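Local coordinates for multidrug resistance protein (Vibrio cholerae, PDB 1YC9), which belongs to the outer membrane factor family of efflux channels and could be involved in resistance to puromycin, acriflavine and tetraphenylarsonium chloride, at residues A[121-124]-A[125-129]; A[321-324]-A[325-329]. The protein carries 1 engineered substitution. All blocks are in the same frame, centred on the assembly; numbering follows the deposited sequence.

How the contacts relate
Along the chain, contact 1 comes first. It lies near the start of the long helix 117-183, soon after strand 98-111 has ended. Contact 2 comes much later, where strand 309-322 gives way to helix 326-391. Each contact joins two segments that follow one another without a gap, so neither closes a long loop. They are in series and neither nest nor cross. The centres of contact 1 and contact 2 are about 25 Å apart. The nearest atoms of contact 1 and contact 2 are about 14 Å apart. Contact 1 is internal to a helix that packs there against helices 47-67 and 260-281. Contact 2 ties the beta-barrel part to the helical part and reaches a second subunit.

Contact 1 (A[121-124]-A[125-129]); sequences AVVA and ATSEL
Ser-127 turns its hydroxyl back onto the carbonyl oxygen of Val-123, one turn back in a long alpha-helix. Ser-127 OG is 2.7 Å from Val-123 O and donates to it. The torsion explains the reach: OG lies beside the backbone N of Ser-127 (chi1 -63°), close to the preceding turn. Val-123 O also accepts the regular helix bond from Ser-127 N. The two donors come from opposite faces of the carbonyl plane, and OG is tilted 34° out of it. Two bonds from one residue thus grip this oxygen.

Thr-126 also turns its hydroxyl back along the helix. Thr-126 OG1 lies 3.0 Å from Val-123 O and 3.2 Å from Val-122 O, and its one proton may go to either. The methyl of Thr-126 takes the other branch and crosses the Val-122 side chain at a slant, with Thr-126 CG2 4.0 Å from Val-122 CG1.

The same turns pack against their neighbours in the helical barrel of the outer membrane factor fold. Ala-125 is buried and packs on Phe-62 and Ala-66 of helix 47-67. Ser-127 touches Trp-267 and Glu-270 of helix 260-281. Glu-128 OE1 forms a salt bridge to Arg-268 on that same helix, and the Glu-128 chain is bent at chi2 on the way to this carboxylate. Nearer the backbone, Glu-128 CG passes 3.4 Å from Ala-124 O. Ala-124 O accepts from Glu-128 N at 2.9 Å, with an N-H...O angle of 156°.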
# COMPACT_ATOMS: atom_id res chain seq x y z
N ALA A 121 -4.49 -30.02 7.31
CA ALA A 121 -3.57 -29.29 6.44
C ALA A 121 -4.15 -29.21 5.05
O ALA A 121 -4.13 -28.15 4.42
CB ALA A 121 -2.25 -29.95 6.41
N VAL A 122 -4.72 -30.31 4.59
CA VAL A 122 -5.32 -30.27 3.26
C VAL A 122 -6.58 -29.45 3.23
O VAL A 122 -6.76 -28.68 2.31
CB VAL A 122 -5.54 -31.68 2.70
CG1 VAL A 122 -6.22 -31.63 1.35
CG2 VAL A 122 -4.24 -32.37 2.66
N VAL A 123 -7.42 -29.52 4.26
CA VAL A 123 -8.57 -28.64 4.35
C VAL A 123 -8.23 -27.14 4.35
O VAL A 123 -8.88 -26.34 3.69
CB VAL A 123 -9.45 -28.96 5.55
CG1 VAL A 123 -10.58 -27.97 5.64
CG2 VAL A 123 -10.02 -30.38 5.40
N ALA A 124 -7.15 -26.81 5.04
CA ALA A 124 -6.65 -25.46 5.06
C ALA A 124 -6.21 -25.04 3.67
O ALA A 124 -6.58 -23.98 3.21
CB ALA A 124 -5.49 -25.35 6.05
N ALA A 125 -5.50 -25.93 2.98
CA ALA A 125 -5.00 -25.59 1.65
C ALA A 125 -6.15 -25.46 0.60
O ALA A 125 -6.10 -24.61 -0.30
CB ALA A 125 -4.01 -26.65 1.20
N THR A 126 -7.14 -26.31 0.71
CA THR A 126 -8.26 -26.25 -0.20
C THR A 126 -9.17 -25.05 0.10
O THR A 126 -9.81 -24.51 -0.79
CB THR A 126 -9.09 -27.53 -0.16
OG1 THR A 126 -9.58 -27.76 1.16
CG2 THR A 126 -8.24 -28.71 -0.46
N SER A 127 -9.20 -24.63 1.39
CA SER A 127 -9.91 -23.44 1.78
C SER A 127 -9.21 -22.23 1.22
O SER A 127 -9.87 -21.30 0.78
CB SER A 127 -10.02 -23.35 3.32
OG SER A 127 -10.78 -24.43 3.79
N GLU A 128 -7.87 -22.24 1.21
CA GLU A 128 -7.12 -21.18 0.56
C GLU A 128 -7.37 -21.15 -0.91
O GLU A 128 -7.46 -20.09 -1.54
CB GLU A 128 -5.60 -21.30 0.80
CG GLU A 128 -5.28 -20.98 2.26
CD GLU A 128 -5.38 -19.50 2.65
OE1 GLU A 128 -5.67 -18.62 1.76
OE2 GLU A 128 -5.17 -19.23 3.89
N LEU A 129 -7.50 -22.32 -1.49
CA LEU A 129 -7.81 -22.34 -2.92
C LEU A 129 -9.19 -21.75 -3.18
O LEU A 129 -9.40 -21.01 -4.13
CB LEU A 129 -7.69 -23.76 -3.45
CG LEU A 129 -8.13 -23.96 -4.91
CD1 LEU A 129 -7.32 -23.05 -5.82
CD2 LEU A 129 -7.98 -25.42 -5.33

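Contact 2 (A[321-324]-A[325-329]); sequences LFTG and GRLEG
Thr-323 OG1 accepts the backbone N-H of Leu-327, with 3.1 Å between Thr-323 OG1 and Leu-327 N. The bond is almost straight, with an N-H...O angle of 177°. OG1 sits between the backbone N and carbonyl carbon of Thr-323 (chi1 73°), which aims it at the first turn of helix 326-391. The methyl branch meets two side chains. Thr-323 CG2 lies over one face of the Arg-326 guanidinium, 3.5 Å from Arg-326 NH2. Thr-323 CG2 also lies 3.9 Å from Leu-327 CG, and the threonine crosses both side chains at about a right angle.

Glu-328 reaches the same hydroxyl through water. Water 1 bridges Thr-323 OG1 and Glu-328 OE2, donating to the carboxylate. Water 2 also donates to OE2 and weakly accepts from Gly-324 N. Glu-328 OE1 lies 2.9 Å from Gly-325 N. A bend at chi2 (86°) brings the carboxylate back over the turn.

Thr-323 to Arg-326 form a type I' beta turn, with positive phi at both glycines. Gly-325 occupies the N-cap position, right before the helix.

Farther out, Arg-326 NH2 makes a salt bridge to Asp-73 of a second subunit. Phe-322 pairs in antiparallel fashion with a strand of that subunit, so the sheet runs on across the interface. This is one of the tight strand-to-helix junctions through which the shared beta-barrel of a trimeric outer membrane factor passes into its helical barrel.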
# COMPACT_ATOMS: atom_id res chain seq x y z
N LEU A 321 7.62 -34.62 24.44
CA LEU A 321 7.25 -34.63 25.86
C LEU A 321 7.51 -33.27 26.48
O LEU A 321 6.79 -32.83 27.36
CB LEU A 321 8.00 -35.72 26.63
CG LEU A 321 7.69 -37.16 26.32
CD1 LEU A 321 8.67 -38.07 27.03
CD2 LEU A 321 6.24 -37.45 26.64
N PHE A 322 8.50 -32.56 25.97
CA PHE A 322 8.78 -31.23 26.47
C PHE A 322 9.58 -30.52 25.36
O PHE A 322 10.65 -31.01 24.98
CB PHE A 322 9.61 -31.30 27.74
CG PHE A 322 9.95 -29.91 28.29
CD1 PHE A 322 11.16 -29.32 28.01
CD2 PHE A 322 9.05 -29.17 28.99
CE1 PHE A 322 11.46 -28.10 28.43
CE2 PHE A 322 9.37 -27.91 29.44
CZ PHE A 322 10.62 -27.37 29.16
N THR A 323 9.09 -29.38 24.92
CA THR A 323 9.74 -28.65 23.84
C THR A 323 10.08 -27.27 24.24
O THR A 323 10.58 -26.51 23.42
CB THR A 323 8.87 -28.62 22.57
OG1 THR A 323 7.76 -27.72 22.74
CG2 THR A 323 8.38 -30.01 22.24
N GLY A 324 9.81 -26.91 25.51
CA GLY A 324 10.22 -25.62 26.00
C GLY A 324 9.50 -24.44 25.40
O GLY A 324 10.01 -23.37 25.52
N GLY A 325 8.30 -24.59 24.81
CA GLY A 325 7.60 -23.49 24.24
C GLY A 325 7.41 -23.57 22.73
O GLY A 325 6.70 -22.73 22.19
N ARG A 326 8.05 -24.51 22.06
CA ARG A 326 7.90 -24.58 20.60
C ARG A 326 6.43 -24.92 20.29
O ARG A 326 5.78 -24.17 19.54
CB ARG A 326 8.85 -25.61 20.04
CG ARG A 326 8.77 -25.84 18.54
CD ARG A 326 9.98 -26.55 18.01
NE ARG A 326 10.28 -27.83 18.68
CZ ARG A 326 9.62 -28.97 18.53
NH1 ARG A 326 8.54 -29.09 17.76
NH2 ARG A 326 10.04 -30.03 19.19
N LEU A 327 5.93 -26.03 20.83
CA LEU A 327 4.53 -26.47 20.49
C LEU A 327 3.52 -25.47 21.01
O LEU A 327 2.48 -25.18 20.39
CB LEU A 327 4.23 -27.84 21.04
CG LEU A 327 5.06 -28.95 20.39
CD1 LEU A 327 4.64 -30.26 20.96
CD2 LEU A 327 5.09 -28.90 18.85
N GLU A 328 3.82 -24.93 22.20
CA GLU A 328 2.90 -24.06 22.89
C GLU A 328 2.80 -22.73 22.15
O GLU A 328 1.72 -22.21 21.94
CB GLU A 328 3.36 -23.82 24.36
CG GLU A 328 3.39 -25.06 25.19
CD GLU A 328 4.67 -25.86 25.10
OE1 GLU A 328 5.59 -25.60 24.25
OE2 GLU A 328 4.79 -26.82 25.84
N GLY A 329 3.96 -22.15 21.83
CA GLY A 329 4.04 -20.92 21.10
C GLY A 329 3.40 -21.06 19.70
O GLY A 329 2.82 -20.09 19.22
O HOH W 1 6.11 -28.89 24.66
O HOH W 2 7.28 -27.07 27.11